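Local structure of 6-phosphogluconolactonase (Leishmania braziliensis, 3CSS) at residues A[39-44]-A[69-74]; A[139-144]-A[154-159]. The protein probably hydrolyses 6-phosphogluconolactone to 6-phosphogluconate, the second step of the oxidative pentose phosphate pathway. All coordinates share one frame; numbering follows the deposited sequence.

How the contacts relate
Both contacts belong to one alpha/beta domain of the glucosamine-6-phosphate isomerase family and follow each other along the chain: contact 1 closes at Gly-74 before contact 2 opens at Asn-139. Their centres lie about 9 Å apart. Contact 1 pairs strands 39-43 and 69-77 inside the main mixed sheet; contact 2 ties the two ends of a small hairpin that leads from helix 123-140 into strand 158-162. Ala-42 N probably donates to Ile-158 O, so strand 39-43 is paired with 158-162 as well as with 69-77. Val-40 N probably donates to Asp-157 OD2, and Leu-141 packs on Gln-70. The base of the hairpin thus lies against the starts of strands 39-43 and 69-77, where strand 158-162 also begins.

Contact 1. Residues A[39-44]-A[69-74]; sequences VVLALS and VQFILG
Val-39 O accepts from Gln-70 N at 2.8 Å, the first of five backbone bonds joining neighbouring parallel strands of the mixed sheet in this alpha/beta fold. Helices 50-59 and 61-65 connect the two strands, which makes a beta-alpha-beta crossover. Val-40, beta-branched and suited to an extended chain, lies alongside Gln-70: Val-40 CG2 is 3.5 Å from Gln-70 OE1, and the NE2 of that amide is hydrogen-bonded to Cys-140 O. Both backbone polar groups of Leu-41 turn to strand 69-73: its N-H goes to Gln-70 O, and its O accepts from Ile-72 N. With CG anti to the backbone N (chi1 178°), the Leu-41 side chain runs beside Phe-71 and brings CD2 to 3.7 Å from Phe-71 CE1. The same ring has Val-69 CG1 over the centre of one face, 3.5 Å above its plane. On the other side of the sheet, small Ala-42 lets Ile-72 close in, Ala-42 CB to Ile-72 CG1 3.7 Å, beneath helix 123-140. Leu-43 N donates to Ile-72 O, and its O accepts from Gly-74 N, just past the strand end. The branched end of Leu-43 meets the ring of Phe-71 at the edge, in plane, with Leu-43 CD2 3.8 Å from Phe-71 CD1.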
ATOM      1  N   VAL A  39       4.163  14.073   6.991  1.00 22.48           N
ATOM      2  CA  VAL A  39       4.255  12.612   7.045  1.00 22.18           C
ATOM      3  C   VAL A  39       3.898  12.085   5.649  1.00 21.67           C
ATOM      4  O   VAL A  39       2.898  12.499   5.060  1.00 22.53           O
ATOM      5  CB  VAL A  39       3.267  12.065   8.121  1.00 22.44           C
ATOM      6  CG1 VAL A  39       3.030  10.559   7.986  1.00 23.66           C
ATOM      7  CG2 VAL A  39       3.796  12.407   9.507  1.00 23.27           C
ATOM      8  N   VAL A  40       4.710  11.188   5.101  1.00 20.16           N
ATOM      9  CA  VAL A  40       4.396  10.596   3.805  1.00 19.22           C
ATOM     10  C   VAL A  40       3.587   9.323   4.060  1.00 18.46           C
ATOM     11  O   VAL A  40       4.076   8.414   4.726  1.00 17.88           O
ATOM     12  CB  VAL A  40       5.678  10.265   2.985  1.00 18.83           C
ATOM     13  CG1 VAL A  40       5.297   9.765   1.624  1.00 19.21           C
ATOM     14  CG2 VAL A  40       6.571  11.480   2.863  1.00 20.45           C
ATOM     15  N   LEU A  41       2.363   9.278   3.528  1.00 18.36           N
ATOM     16  CA  LEU A  41       1.431   8.152   3.725  1.00 18.77           C
ATOM     17  C   LEU A  41       1.129   7.519   2.371  1.00 18.47           C
ATOM     18  O   LEU A  41       0.660   8.213   1.474  1.00 19.36           O
ATOM     19  CB  LEU A  41       0.129   8.653   4.381  1.00 19.04           C
ATOM     20  CG  LEU A  41      -1.019   7.653   4.641  1.00 19.29           C
ATOM     21  CD1 LEU A  41      -0.558   6.526   5.537  1.00 19.82           C
ATOM     22  CD2 LEU A  41      -2.272   8.368   5.218  1.00 20.55           C
ATOM     23  N   ALA A  42       1.379   6.216   2.238  1.00 18.53           N
ATOM     24  CA  ALA A  42       0.990   5.473   1.048  1.00 18.26           C
ATOM     25  C   ALA A  42      -0.323   4.759   1.328  1.00 18.47           C
ATOM     26  O   ALA A  42      -0.414   3.882   2.221  1.00 18.56           O
ATOM     27  CB  ALA A  42       2.063   4.456   0.651  1.00 18.30           C
ATOM     28  N   LEU A  43      -1.330   5.130   0.558  1.00 18.52           N
ATOM     29  CA  LEU A  43      -2.672   4.608   0.690  1.00 18.22           C
ATOM     30  C   LEU A  43      -2.797   3.254   0.066  1.00 18.55           C
ATOM     31  O   LEU A  43      -2.185   2.982  -0.985  1.00 17.74           O
ATOM     32  CB  LEU A  43      -3.651   5.553  -0.008  1.00 18.44           C
ATOM     33  CG  LEU A  43      -3.723   6.962   0.543  1.00 19.94           C
ATOM     34  CD1 LEU A  43      -4.648   7.774  -0.328  1.00 24.94           C
ATOM     35  CD2 LEU A  43      -4.143   6.962   2.014  1.00 22.12           C
ATOM     36  N   SER A  44      -3.548   2.370   0.731  1.00 18.38           N
ATOM     37  CA  SER A  44      -3.952   1.094   0.148  1.00 19.73           C
ATOM     38  C   SER A  44      -5.319   1.201  -0.503  1.00 19.99           C
ATOM     39  O   SER A  44      -6.051   2.167  -0.327  1.00 20.37           O
ATOM     40  CB  SER A  44      -3.977  -0.004   1.194  1.00 19.76           C
ATOM     41  OG  SER A  44      -4.821   0.405   2.244  1.00 19.44           O
ATOM     42  N   VAL A  69       0.084  15.708   5.931  1.00 21.01           N
ATOM     43  CA  VAL A  69       0.308  14.439   5.234  1.00 20.60           C
ATOM     44  C   VAL A  69       0.511  14.666   3.739  1.00 20.65           C
ATOM     45  O   VAL A  69      -0.219  15.441   3.110  1.00 21.90           O
ATOM     46  CB  VAL A  69      -0.871  13.439   5.422  1.00 20.92           C
ATOM     47  CG1 VAL A  69      -0.644  12.166   4.552  1.00 19.73           C
ATOM     48  CG2 VAL A  69      -1.061  13.057   6.899  1.00 20.08           C
ATOM     49  N   GLN A  70       1.520  14.000   3.191  1.00 20.37           N
ATOM     50  CA  GLN A  70       1.698  13.880   1.749  1.00 20.25           C
ATOM     51  C   GLN A  70       1.233  12.478   1.357  1.00 19.65           C
ATOM     52  O   GLN A  70       1.823  11.485   1.804  1.00 20.15           O
ATOM     53  CB  GLN A  70       3.160  14.076   1.365  1.00 20.61           C
ATOM     54  CG  GLN A  70       3.437  13.872  -0.129  1.00 20.99           C
ATOM     55  CD  GLN A  70       4.882  14.136  -0.480  1.00 22.78           C
ATOM     56  OE1 GLN A  70       5.782  13.554   0.112  1.00 22.03           O
ATOM     57  NE2 GLN A  70       5.109  15.029  -1.442  1.00 21.63           N
ATOM     58  N   PHE A  71       0.192  12.426   0.521  1.00 19.68           N
ATOM     59  CA  PHE A  71      -0.474  11.182   0.124  1.00 19.12           C
ATOM     60  C   PHE A  71       0.060  10.678  -1.219  1.00 19.19           C
ATOM     61  O   PHE A  71       0.187  11.443  -2.196  1.00 19.54           O
ATOM     62  CB  PHE A  71      -1.985  11.381  -0.039  1.00 18.97           C
ATOM     63  CG  PHE A  71      -2.714  11.700   1.226  1.00 19.03           C
ATOM     64  CD1 PHE A  71      -3.272  10.685   1.980  1.00 20.30           C
ATOM     65  CD2 PHE A  71      -2.868  13.012   1.646  1.00 19.87           C
ATOM     66  CE1 PHE A  71      -3.969  10.952   3.143  1.00 20.74           C
ATOM     67  CE2 PHE A  71      -3.563  13.301   2.822  1.00 20.57           C
ATOM     68  CZ  PHE A  71      -4.116  12.262   3.572  1.00 20.30           C
ATOM     69  N   ILE A  72       0.322   9.382  -1.266  1.00 18.39           N
ATOM     70  CA  ILE A  72       0.614   8.667  -2.498  1.00 18.09           C
ATOM     71  C   ILE A  72      -0.216   7.393  -2.522  1.00 18.24           C
ATOM     72  O   ILE A  72      -0.646   6.902  -1.481  1.00 19.13           O
ATOM     73  CB  ILE A  72       2.125   8.339  -2.666  1.00 18.48           C
ATOM     74  CG1 ILE A  72       2.581   7.185  -1.752  1.00 17.65           C
ATOM     75  CG2 ILE A  72       3.002   9.623  -2.405  1.00 17.64           C
ATOM     76  CD1 ILE A  72       4.054   6.754  -2.007  1.00 19.12           C
ATOM     77  N   LEU A  73      -0.454   6.876  -3.721  1.00 18.69           N
ATOM     78  CA  LEU A  73      -1.109   5.578  -3.855  1.00 19.31           C
ATOM     79  C   LEU A  73      -0.017   4.504  -3.867  1.00 18.97           C
ATOM     80  O   LEU A  73       0.896   4.511  -4.698  1.00 18.48           O
ATOM     81  CB  LEU A  73      -1.935   5.502  -5.141  1.00 19.63           C
ATOM     82  CG  LEU A  73      -3.168   6.399  -5.248  1.00 21.18           C
ATOM     83  CD1 LEU A  73      -3.678   6.356  -6.690  1.00 24.12           C
ATOM     84  CD2 LEU A  73      -4.253   5.972  -4.274  1.00 21.92           C
ATOM     85  N   GLY A  74      -0.091   3.582  -2.917  1.00 20.90           N
ATOM     86  CA  GLY A  74       0.855   2.465  -2.877  1.00 21.40           C
ATOM     87  C   GLY A  74       0.734   1.449  -4.016  1.00 22.73           C
ATOM     88  O   GLY A  74       1.701   0.781  -4.352  1.00 23.62           O
TER

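Contact 2. Residues A[139-144]-A[154-159]; sequences NCLPCK and PVVDIV
Leu-141 and Pro-154 meet at the base of an antiparallel beta hairpin, strands 143-145 and 152-154, which follows helix 123-140 and leads on towards strand 158-162 of the main sheet. Their side chains cross at a slant: Leu-141 CD2 reaches Pro-154 CB at 3.7 Å. Leu-141 is the first residue to leave the helix, and its large branched side chain is directed into the protein, where it also rests on Val-40, Gln-70 and Ile-72; an apolar residue suits that buried place. The compact apolar ring of Pro-154 meets it through CB, and a residue without an N-H fits here, since in the non-hydrogen-bonded pair with Cys-143, CA to CA 4.1 Å, no bond to that residue is called for. Cys-143 SG lies anti to its own carbonyl carbon (chi1 -63°), which sets the sulfur 3.7 Å from Pro-154 CA, on the same side of the hairpin as the proline ring. Farther out, Lys-144 and Val-155 slant across each other, and the contact is made by the aliphatic part of the lysine, Lys-144 CG to Val-155 CG2 4.1 Å, while the chain, bent at chi3, carries NZ off from Val-155. In the backbone, Pro-142 O makes a CA-H...O contact with Pro-154 CA at 3.4 Å. The same oxygen accepts from Val-155 N at 2.8 Å, in a nearly straight bond of 174° at the hydrogen.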
ATOM      1  N   ASN A 139      11.162  12.763  -7.385  1.00 27.27           N
ATOM      2  CA  ASN A 139      11.224  14.236  -7.437  1.00 28.44           C
ATOM      3  C   ASN A 139      10.497  14.923  -6.275  1.00 28.30           C
ATOM      4  O   ASN A 139      10.865  16.028  -5.886  1.00 28.92           O
ATOM      5  CB  ASN A 139      10.597  14.726  -8.745  1.00 28.87           C
ATOM      6  CG  ASN A 139      11.533  14.611  -9.942  1.00 33.20           C
ATOM      7  OD1 ASN A 139      12.746  14.387  -9.810  1.00 38.37           O
ATOM      8  ND2 ASN A 139      10.973  14.831 -11.133  1.00 38.92           N
ATOM      9  N   CYS A 140       9.464  14.281  -5.729  1.00 28.07           N
ATOM     10  CA  CYS A 140       8.541  14.943  -4.784  1.00 27.92           C
ATOM     11  C   CYS A 140       8.609  14.453  -3.344  1.00 27.65           C
ATOM     12  O   CYS A 140       8.115  15.145  -2.452  1.00 26.39           O
ATOM     13  CB  CYS A 140       7.096  14.780  -5.256  1.00 28.08           C
ATOM     14  SG  CYS A 140       6.785  15.513  -6.863  1.00 31.26           S
ATOM     15  N   LEU A 141       9.141  13.238  -3.133  1.00 27.05           N
ATOM     16  CA  LEU A 141       9.286  12.673  -1.797  1.00 26.64           C
ATOM     17  C   LEU A 141      10.726  12.773  -1.248  1.00 26.73           C
ATOM     18  O   LEU A 141      11.687  12.951  -2.011  1.00 26.60           O
ATOM     19  CB  LEU A 141       8.842  11.199  -1.787  1.00 26.65           C
ATOM     20  CG  LEU A 141       7.358  10.896  -1.597  1.00 26.96           C
ATOM     21  CD1 LEU A 141       6.491  11.646  -2.623  1.00 27.27           C
ATOM     22  CD2 LEU A 141       7.149   9.373  -1.657  1.00 26.49           C
ATOM     23  N   PRO A 142      10.871  12.678   0.088  1.00 26.89           N
ATOM     24  CA  PRO A 142      12.187  12.499   0.680  1.00 27.13           C
ATOM     25  C   PRO A 142      12.761  11.162   0.229  1.00 26.41           C
ATOM     26  O   PRO A 142      12.084  10.135   0.324  1.00 25.50           O
ATOM     27  CB  PRO A 142      11.913  12.464   2.196  1.00 27.44           C
ATOM     28  CG  PRO A 142      10.491  12.693   2.368  1.00 28.09           C
ATOM     29  CD  PRO A 142       9.804  12.458   1.077  1.00 27.23           C
ATOM     30  N   CYS A 143      13.999  11.192  -0.265  1.00 25.96           N
ATOM     31  CA  CYS A 143      14.658   9.994  -0.776  1.00 25.40           C
ATOM     32  C   CYS A 143      16.010   9.809  -0.122  1.00 24.30           C
ATOM     33  O   CYS A 143      16.630  10.789   0.358  1.00 24.47           O
ATOM     34  CB  CYS A 143      14.822  10.075  -2.304  1.00 25.71           C
ATOM     35  SG  CYS A 143      13.268  10.137  -3.210  1.00 29.79           S
ATOM     36  N   LYS A 144      16.474   8.571  -0.132  1.00 21.74           N
ATOM     37  CA  LYS A 144      17.824   8.242   0.277  1.00 22.01           C
ATOM     38  C   LYS A 144      18.471   7.291  -0.724  1.00 20.86           C
ATOM     39  O   LYS A 144      17.796   6.552  -1.422  1.00 19.57           O
ATOM     40  CB  LYS A 144      17.810   7.678   1.692  1.00 22.01           C
ATOM     41  CG  LYS A 144      17.586   8.778   2.729  1.00 24.57           C
ATOM     42  CD  LYS A 144      18.142   8.404   4.092  1.00 27.88           C
ATOM     43  CE  LYS A 144      18.852   9.571   4.746  1.00 29.03           C
ATOM     44  NZ  LYS A 144      19.482   9.141   6.018  1.00 31.81           N
ATOM     45  N   PRO A 154      12.381   6.461  -2.342  1.00 18.38           N
ATOM     46  CA  PRO A 154      11.599   7.342  -1.489  1.00 18.41           C
ATOM     47  C   PRO A 154      11.402   6.677  -0.132  1.00 17.92           C
ATOM     48  O   PRO A 154      11.229   5.460  -0.056  1.00 18.94           O
ATOM     49  CB  PRO A 154      10.279   7.515  -2.248  1.00 18.70           C
ATOM     50  CG  PRO A 154      10.148   6.330  -3.103  1.00 19.74           C
ATOM     51  CD  PRO A 154      11.569   5.888  -3.435  1.00 17.96           C
ATOM     52  N   VAL A 155      11.515   7.473   0.927  1.00 18.29           N
ATOM     53  CA  VAL A 155      11.344   6.994   2.294  1.00 17.91           C
ATOM     54  C   VAL A 155       9.944   7.362   2.734  1.00 17.95           C
ATOM     55  O   VAL A 155       9.619   8.536   2.943  1.00 17.93           O
ATOM     56  CB  VAL A 155      12.407   7.568   3.249  1.00 17.68           C
ATOM     57  CG1 VAL A 155      12.168   7.069   4.665  1.00 18.11           C
ATOM     58  CG2 VAL A 155      13.806   7.192   2.750  1.00 18.66           C
ATOM     59  N   VAL A 156       9.092   6.348   2.812  1.00 17.10           N
ATOM     60  CA  VAL A 156       7.700   6.550   3.199  1.00 16.72           C
ATOM     61  C   VAL A 156       7.569   6.397   4.715  1.00 16.63           C
ATOM     62  O   VAL A 156       8.092   5.448   5.289  1.00 17.01           O
ATOM     63  CB  VAL A 156       6.788   5.566   2.441  1.00 17.23           C
ATOM     64  CG1 VAL A 156       5.348   5.720   2.891  1.00 15.86           C
ATOM     65  CG2 VAL A 156       6.946   5.770   0.942  1.00 18.14           C
ATOM     66  N   ASP A 157       6.851   7.304   5.369  1.00 15.75           N
ATOM     67  CA  ASP A 157       6.640   7.200   6.826  1.00 16.37           C
ATOM     68  C   ASP A 157       5.683   6.062   7.216  1.00 16.24           C
ATOM     69  O   ASP A 157       5.970   5.264   8.124  1.00 16.17           O
ATOM     70  CB  ASP A 157       6.139   8.524   7.412  1.00 16.24           C
ATOM     71  CG  ASP A 157       7.186   9.612   7.342  1.00 17.82           C
ATOM     72  OD1 ASP A 157       8.129   9.553   8.160  1.00 19.72           O
ATOM     73  OD2 ASP A 157       7.092  10.471   6.447  1.00 18.42           O
ATOM     74  N   ILE A 158       4.560   5.984   6.520  1.00 16.16           N
ATOM     75  CA  ILE A 158       3.559   4.950   6.768  1.00 16.20           C
ATOM     76  C   ILE A 158       3.055   4.389   5.452  1.00 15.43           C
ATOM     77  O   ILE A 158       2.524   5.131   4.625  1.00 15.94           O
ATOM     78  CB  ILE A 158       2.335   5.490   7.558  1.00 16.84           C
ATOM     79  CG1 ILE A 158       2.779   6.067   8.897  1.00 19.36           C
ATOM     80  CG2 ILE A 158       1.250   4.372   7.714  1.00 16.46           C
ATOM     81  CD1 ILE A 158       1.690   6.803   9.630  1.00 21.35           C
ATOM     82  N   VAL A 159       3.236   3.081   5.274  1.00 15.21           N
ATOM     83  CA  VAL A 159       2.644   2.336   4.164  1.00 14.85           C
ATOM     84  C   VAL A 159       1.466   1.530   4.693  1.00 14.77           C
ATOM     85  O   VAL A 159       1.636   0.633   5.525  1.00 14.67           O
ATOM     86  CB  VAL A 159       3.657   1.397   3.434  1.00 14.55           C
ATOM     87  CG1 VAL A 159       2.947   0.640   2.286  1.00 15.32           C
ATOM     88  CG2 VAL A 159       4.895   2.174   2.927  1.00 16.94           C
TER